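Local coordinates for DNA repair protein RecO (Deinococcus radiodurans, PDB 1U5K) that is thought to take part in DNA repair and in recombination by the RecF pathway, and carries a bound zinc ion, at residues F91-L94 and M95-A99; Q111-D114 and L115-S119; M136-K139 and L140-L143. All coordinates share one frame; numbering follows the deposited sequence.

Overall arrangement
The three contacts follow one another along the chain, each within a single helix: contact 1 on helix 86-102, contact 2 on helix 110-125 and contact 3 on helix 129-141. These three successive helices pack side against side in the C-terminal part of RecO, following the N-terminal strands of the OB fold. The centre of contact 1 lies about 12 Å from those of contacts 2 and 3, whose own centres are about 10 Å apart. Each touches the other two: Met95 reaches Ser119 and Ser137, and Leu115 meets Leu140. Together they form part of the helical core, away from the four-cysteine zinc site.

Contact 1: residues F91-L94 and M95-A99; sequences FAHL and MAEFA
Leu94 and Met95 carry the side-chain part of this contact, where one turn of helix 86-102 passes into the next. Met95 can be followed outward. Met95 CB lies 3.7 Å from Ala92 O, on the preceding turn. Met95 CG, set anti to the carbonyl carbon (chi1 -64°), comes to 3.3 Å from Phe91 O, the same oxygen that accepts the backbone N-H of Met95. Further bends at chi2 and chi3 carry the chain round SD, and the methyl Met95 CE finishes 3.8 Å from Leu94 CG, so that the two side chains cross at a slant.

Leu94 turns its CG anti to its own backbone nitrogen, with CD1 at a loose 4.5 Å from Phe98 CB. Phe98 CB itself lies nearer the backbone, 3.1 Å from Leu94 O. On another side of the helix, His93 CE1 approaches Glu97 CG at 4.2 Å, an oblique contact with the imidazole. The carboxylate of Glu97 has its partner elsewhere, in a salt bridge to Arg14 of strand 5-17.

Four backbone bonds run from residue i+4 back to residue i; that from Phe98 N to Leu94 O is the shortest at 2.8 Å. Outside this helix, Met95 packs on Ala133, while the Phe98 ring meets Trp232 edge-to-face. His93 and Glu97 also pack against Pro81 and Pro86 of the second subunit, respectively. The arrangement is that of a buried alpha-helix with i to i+4 bonding, here at the heart of RecO's helical C-terminal region.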
loop_
_atom_site.group_PDB
_atom_site.type_symbol
_atom_site.label_atom_id
_atom_site.label_comp_id
_atom_site.label_asym_id
_atom_site.label_seq_id
_atom_site.Cartn_x
_atom_site.Cartn_y
_atom_site.Cartn_z
ATOM N N PHE A 91 3.634 0.899 -15.270
ATOM C CA PHE A 91 4.507 -0.263 -15.277
ATOM C C PHE A 91 5.906 0.048 -14.738
ATOM O O PHE A 91 6.452 -0.795 -14.028
ATOM C CB PHE A 91 4.492 -0.974 -16.637
ATOM C CG PHE A 91 3.227 -1.750 -16.883
ATOM C CD1 PHE A 91 2.326 -1.365 -17.865
ATOM C CD2 PHE A 91 2.900 -2.846 -16.086
ATOM C CE1 PHE A 91 1.110 -2.040 -18.028
ATOM C CE2 PHE A 91 1.717 -3.543 -16.281
ATOM C CZ PHE A 91 0.796 -3.136 -17.246
ATOM N N ALA A 92 6.466 1.225 -15.023
ATOM C CA ALA A 92 7.708 1.680 -14.409
ATOM C C ALA A 92 7.548 1.681 -12.890
ATOM O O ALA A 92 8.427 1.237 -12.159
ATOM C CB ALA A 92 8.132 3.087 -14.903
ATOM N N HIS A 93 6.417 2.194 -12.422
ATOM C CA HIS A 93 6.122 2.319 -11.000
ATOM C C HIS A 93 6.000 0.950 -10.325
ATOM O O HIS A 93 6.536 0.743 -9.243
ATOM C CB HIS A 93 4.844 3.119 -10.899
ATOM C CG HIS A 93 4.509 3.651 -9.543
ATOM N ND1 HIS A 93 5.455 3.934 -8.583
ATOM C CD2 HIS A 93 3.317 4.021 -9.018
ATOM C CE1 HIS A 93 4.859 4.435 -7.517
ATOM N NE2 HIS A 93 3.560 4.467 -7.743
ATOM N N LEU A 94 5.334 0.012 -10.985
ATOM C CA LEU A 94 5.305 -1.370 -10.542
ATOM C C LEU A 94 6.713 -1.959 -10.413
ATOM O O LEU A 94 7.026 -2.550 -9.384
ATOM C CB LEU A 94 4.409 -2.211 -11.443
ATOM C CG LEU A 94 4.372 -3.724 -11.252
ATOM C CD1 LEU A 94 3.988 -4.080 -9.832
ATOM C CD2 LEU A 94 3.376 -4.301 -12.233
ATOM N N MET A 95 7.558 -1.821 -11.428
ATOM C CA MET A 95 8.901 -2.406 -11.360
ATOM C C MET A 95 9.643 -1.810 -10.171
ATOM O O MET A 95 10.340 -2.548 -9.485
ATOM C CB MET A 95 9.714 -2.155 -12.624
ATOM C CG MET A 95 9.082 -2.845 -13.823
ATOM S SD MET A 95 9.014 -4.626 -13.722
ATOM C CE MET A 95 7.533 -4.904 -12.897
ATOM N N ALA A 96 9.497 -0.505 -9.957
ATOM C CA ALA A 96 10.206 0.181 -8.888
ATOM C C ALA A 96 9.843 -0.374 -7.507
ATOM O O ALA A 96 10.727 -0.753 -6.734
ATOM C CB ALA A 96 9.997 1.667 -8.962
ATOM N N GLU A 97 8.547 -0.440 -7.216
ATOM C CA GLU A 97 8.077 -0.888 -5.904
ATOM C C GLU A 97 8.282 -2.401 -5.753
ATOM O O GLU A 97 8.634 -2.907 -4.692
ATOM C CB GLU A 97 6.625 -0.450 -5.673
ATOM C CG GLU A 97 6.452 1.055 -5.507
ATOM C CD GLU A 97 6.991 1.590 -4.185
ATOM O OE1 GLU A 97 7.362 0.810 -3.274
ATOM O OE2 GLU A 97 7.022 2.825 -4.033
ATOM N N PHE A 98 8.169 -3.140 -6.854
ATOM C CA PHE A 98 8.370 -4.577 -6.818
ATOM C C PHE A 98 9.829 -4.878 -6.507
ATOM O O PHE A 98 10.128 -5.695 -5.629
ATOM C CB PHE A 98 7.996 -5.224 -8.156
ATOM C CG PHE A 98 8.372 -6.673 -8.251
ATOM C CD1 PHE A 98 7.606 -7.661 -7.651
ATOM C CD2 PHE A 98 9.508 -7.047 -8.947
ATOM C CE1 PHE A 98 7.977 -9.016 -7.760
ATOM C CE2 PHE A 98 9.861 -8.382 -9.072
ATOM C CZ PHE A 98 9.110 -9.360 -8.454
ATOM N N ALA A 99 10.735 -4.207 -7.209
ATOM C CA ALA A 99 12.156 -4.457 -6.965
ATOM C C ALA A 99 12.570 -4.139 -5.523
ATOM O O ALA A 99 13.306 -4.898 -4.887
ATOM C CB ALA A 99 13.023 -3.703 -7.952
#

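Contact 2: residues Q111-D114 and L115-S119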
loop_
_atom_site.group_PDB
_atom_site.type_symbol
_atom_site.label_atom_id
_atom_site.label_comp_id
_atom_site.label_asym_id
_atom_site.label_seq_id
_atom_site.Cartn_x
_atom_site.Cartn_y
_atom_site.Cartn_z
ATOM N N GLN A 111 24.065 -6.957 -11.043
ATOM C CA GLN A 111 23.297 -7.676 -12.052
ATOM C C GLN A 111 21.822 -7.287 -11.944
ATOM O O GLN A 111 21.143 -7.077 -12.944
ATOM C CB GLN A 111 23.480 -9.184 -11.889
ATOM C CG GLN A 111 24.874 -9.707 -12.210
ATOM C CD GLN A 111 25.923 -9.503 -11.130
ATOM O OE1 GLN A 111 25.632 -9.142 -9.986
ATOM N NE2 GLN A 111 27.172 -9.745 -11.507
ATOM N N ALA A 112 21.354 -7.125 -10.710
ATOM C CA ALA A 112 19.990 -6.720 -10.418
ATOM C C ALA A 112 19.770 -5.298 -10.900
ATOM O O ALA A 112 18.773 -5.036 -11.565
ATOM C CB ALA A 112 19.687 -6.875 -8.928
ATOM N N PHE A 113 20.720 -4.406 -10.637
ATOM C CA PHE A 113 20.642 -3.037 -11.121
ATOM C C PHE A 113 20.491 -3.003 -12.644
ATOM O O PHE A 113 19.620 -2.311 -13.181
ATOM C CB PHE A 113 21.836 -2.156 -10.723
ATOM C CG PHE A 113 21.757 -0.785 -11.355
ATOM C CD1 PHE A 113 20.892 0.168 -10.849
ATOM C CD2 PHE A 113 22.442 -0.499 -12.528
ATOM C CE1 PHE A 113 20.737 1.388 -11.472
ATOM C CE2 PHE A 113 22.302 0.713 -13.162
ATOM C CZ PHE A 113 21.453 1.655 -12.640
ATOM N N ASP A 114 21.326 -3.774 -13.331
ATOM C CA ASP A 114 21.334 -3.729 -14.793
ATOM C C ASP A 114 20.021 -4.230 -15.392
ATOM O O ASP A 114 19.492 -3.663 -16.353
ATOM C CB ASP A 114 22.448 -4.614 -15.345
ATOM C CG ASP A 114 23.819 -3.991 -15.196
ATOM O OD1 ASP A 114 23.938 -2.745 -15.121
ATOM O OD2 ASP A 114 24.823 -4.723 -15.161
ATOM N N LEU A 115 19.525 -5.321 -14.821
ATOM C CA LEU A 115 18.230 -5.869 -15.187
ATOM C C LEU A 115 17.098 -4.907 -14.866
ATOM O O LEU A 115 16.150 -4.783 -15.649
ATOM C CB LEU A 115 17.960 -7.183 -14.467
ATOM C CG LEU A 115 17.414 -8.429 -15.158
ATOM C CD1 LEU A 115 16.347 -9.030 -14.267
ATOM C CD2 LEU A 115 16.936 -8.344 -16.602
ATOM N N PHE A 116 17.140 -4.281 -13.691
ATOM C CA PHE A 116 16.134 -3.266 -13.374
ATOM C C PHE A 116 16.106 -2.096 -14.369
ATOM O O PHE A 116 15.052 -1.687 -14.861
ATOM C CB PHE A 116 16.305 -2.758 -11.943
ATOM C CG PHE A 116 15.360 -1.658 -11.600
ATOM C CD1 PHE A 116 14.032 -1.947 -11.322
ATOM C CD2 PHE A 116 15.787 -0.352 -11.575
ATOM C CE1 PHE A 116 13.142 -0.930 -11.051
ATOM C CE2 PHE A 116 14.909 0.662 -11.293
ATOM C CZ PHE A 116 13.586 0.377 -11.034
ATOM N N ALA A 117 17.274 -1.546 -14.672
ATOM C CA ALA A 117 17.392 -0.439 -15.612
ATOM C C ALA A 117 16.833 -0.840 -16.977
ATOM O O ALA A 117 16.076 -0.078 -17.595
ATOM C CB ALA A 117 18.843 0.026 -15.721
ATOM N N ALA A 118 17.108 -2.072 -17.395
ATOM C CA ALA A 118 16.615 -2.561 -18.689
ATOM C C ALA A 118 15.097 -2.680 -18.679
ATOM O O ALA A 118 14.439 -2.445 -19.684
ATOM C CB ALA A 118 17.245 -3.909 -19.032
ATOM N N SER A 119 14.534 -3.029 -17.523
ATOM C CA SER A 119 13.093 -3.136 -17.371
ATOM C C SER A 119 12.444 -1.790 -17.622
ATOM O O SER A 119 11.425 -1.725 -18.299
ATOM C CB SER A 119 12.700 -3.761 -16.017
ATOM O OG SER A 119 12.609 -2.805 -14.986
#
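Leu115 N gives its hydrogen to Gln111 O, opening a run of four backbone bonds in helix 110-125. Phe116 N then bonds Ala112 O at 2.8 Å, and Ala117 N bonds Phe113 O at an N-H...O angle of 169°. Ala118 N completes the set on Asp114 O, 3.0 Å away but less straight, at 151°. The carbonyls of all four residues 111-114 are thus satisfied one turn onward. Ala112 N, at the start of the helix, is hydrogen-bonded to the OG of Ser109, just before it.

Ser119 brings its side chain back to the backbone. With chi1 at 86°, Ser119 OG donates to Phe116 O over 2.7 Å, in the carbonyl plane on a lone pair. This gives a buried hydroxyl a partner within its own helix.

Apolar contact between the turns is slighter: Phe113 CZ comes obliquely to Ala117 CB at 4.4 Å. Phe113, Phe116 and Ala117 all pack on Ile11 of strand 5-17, while Leu115 faces helix 129-141. Regular alpha-helical i to i+4 bonding, supplemented by a serine hydroxyl bonded to a backbone carbonyl, therefore marks this helix, which lies between the N-terminal sheet and the neighbouring helices.

Contact 3: residues M136-K139 and L140-L143; sequences MSYK and LLGL
Near the end of helix 129-141, i to i+4 bonding gives way to three-residue turns that include Gly142 and Leu143. Leu140 N still makes the regular i to i+4 bond to Met136 O, 2.9 Å away. At the next residue the pattern splits: Leu141 N has weak bonds to both Ser137 O, at 3.4 Å, and Tyr138 O, at 3.1 Å. Gly142 N bonds Lys139 O, three residues back, with the donor above the carbonyl plane, 54° out of it. Leu143 N repeats that spacing, bonding Leu140 O at 3.0 Å.

Tyr138 and Leu141 form the side-chain pair. They lie alongside each other and point the same way, with Leu141 CD1 reaching Tyr138 CD2 obliquely at 3.9 Å. Placing Leu141 CG anti to the carbonyl carbon (chi1 -54°) folds it back over the preceding turn, 3.3 Å from Tyr138 O. At the far end of the tyrosine, OH hydrogen-bonds Leu214 O of helix 211-225, and the ring meets Phe189 edge-to-face; the residue is thus held by its hydroxyl as well as by its ring.

Lys139 turns outward from this pair. Its NZ bonds the backbone oxygens of Arg196 and Val194, tying the helix to a distant part of the chain. Leu140 packs between neighbours, touching Leu115 of helix 110-125 and Leu102 of helix 86-102. Within its own helix it leans back on the preceding turn, with Leu140 CG 3.3 Å and Leu140 CD1 3.5 Å from Met136 O.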
loop_
_atom_site.group_PDB
_atom_site.type_symbol
_atom_site.label_atom_id
_atom_site.label_comp_id
_atom_site.label_asym_id
_atom_site.label_seq_id
_atom_site.Cartn_x
_atom_site.Cartn_y
_atom_site.Cartn_z
ATOM N N MET A 136 10.332 -9.226 -16.724
ATOM C CA MET A 136 11.411 -8.659 -15.941
ATOM C C MET A 136 11.206 -8.974 -14.462
ATOM O O MET A 136 12.148 -9.316 -13.753
ATOM C CB MET A 136 11.486 -7.149 -16.182
ATOM C CG MET A 136 11.876 -6.818 -17.626
ATOM S SD MET A 136 13.487 -7.438 -18.063
ATOM C CE MET A 136 14.443 -6.265 -17.414
ATOM N N SER A 137 9.963 -8.905 -14.008
ATOM C CA SER A 137 9.676 -9.257 -12.628
ATOM C C SER A 137 10.010 -10.730 -12.316
ATOM O O SER A 137 10.691 -11.034 -11.321
ATOM C CB SER A 137 8.289 -8.692 -12.260
ATOM O OG SER A 137 7.305 -9.581 -12.742
ATOM N N TYR A 138 9.673 -11.656 -13.212
ATOM C CA TYR A 138 10.037 -13.060 -13.033
ATOM C C TYR A 138 11.547 -13.281 -13.127
ATOM O O TYR A 138 12.143 -14.005 -12.319
ATOM C CB TYR A 138 9.278 -13.971 -14.007
ATOM C CG TYR A 138 7.931 -14.448 -13.550
ATOM C CD1 TYR A 138 6.817 -13.635 -13.674
ATOM C CD2 TYR A 138 7.759 -15.714 -12.968
ATOM C CE1 TYR A 138 5.586 -14.073 -13.234
ATOM C CE2 TYR A 138 6.517 -16.175 -12.567
ATOM C CZ TYR A 138 5.425 -15.338 -12.694
ATOM O OH TYR A 138 4.158 -15.722 -12.316
ATOM N N LYS A 139 12.183 -12.590 -14.064
ATOM C CA LYS A 139 13.626 -12.654 -14.177
ATOM C C LYS A 139 14.350 -12.202 -12.923
ATOM O O LYS A 139 15.335 -12.814 -12.529
ATOM C CB LYS A 139 14.150 -11.876 -15.385
ATOM C CG LYS A 139 15.571 -12.241 -15.754
ATOM C CD LYS A 139 15.697 -13.468 -16.649
ATOM C CE LYS A 139 17.166 -13.780 -16.913
ATOM N NZ LYS A 139 17.401 -15.175 -17.337
ATOM N N LEU A 140 13.860 -11.141 -12.289
ATOM C CA LEU A 140 14.481 -10.659 -11.066
ATOM C C LEU A 140 14.388 -11.684 -9.935
ATOM O O LEU A 140 15.210 -11.656 -9.035
ATOM C CB LEU A 140 13.881 -9.329 -10.609
ATOM C CG LEU A 140 14.224 -8.093 -11.429
ATOM C CD1 LEU A 140 13.198 -6.955 -11.337
ATOM C CD2 LEU A 140 15.626 -7.608 -11.114
ATOM N N LEU A 141 13.398 -12.571 -9.930
ATOM C CA LEU A 141 13.366 -13.647 -8.950
ATOM C C LEU A 141 14.651 -14.466 -8.881
ATOM O O LEU A 141 15.050 -14.915 -7.799
ATOM C CB LEU A 141 12.188 -14.592 -9.188
ATOM C CG LEU A 141 10.772 -14.013 -9.275
ATOM C CD1 LEU A 141 9.749 -15.083 -9.641
ATOM C CD2 LEU A 141 10.431 -13.425 -7.934
ATOM N N GLY A 142 15.289 -14.676 -10.027
ATOM C CA GLY A 142 16.550 -15.389 -10.087
ATOM C C GLY A 142 17.733 -14.698 -9.444
ATOM O O GLY A 142 18.749 -15.348 -9.207
ATOM N N LEU A 143 17.636 -13.400 -9.168
ATOM C CA LEU A 143 18.761 -12.688 -8.589
ATOM C C LEU A 143 18.589 -12.386 -7.106
ATOM O O LEU A 143 19.475 -11.853 -6.453
ATOM C CB LEU A 143 18.976 -11.384 -9.340
ATOM C CG LEU A 143 19.243 -11.512 -10.834
ATOM C CD1 LEU A 143 19.246 -10.132 -11.477
ATOM C CD2 LEU A 143 20.541 -12.238 -11.087
#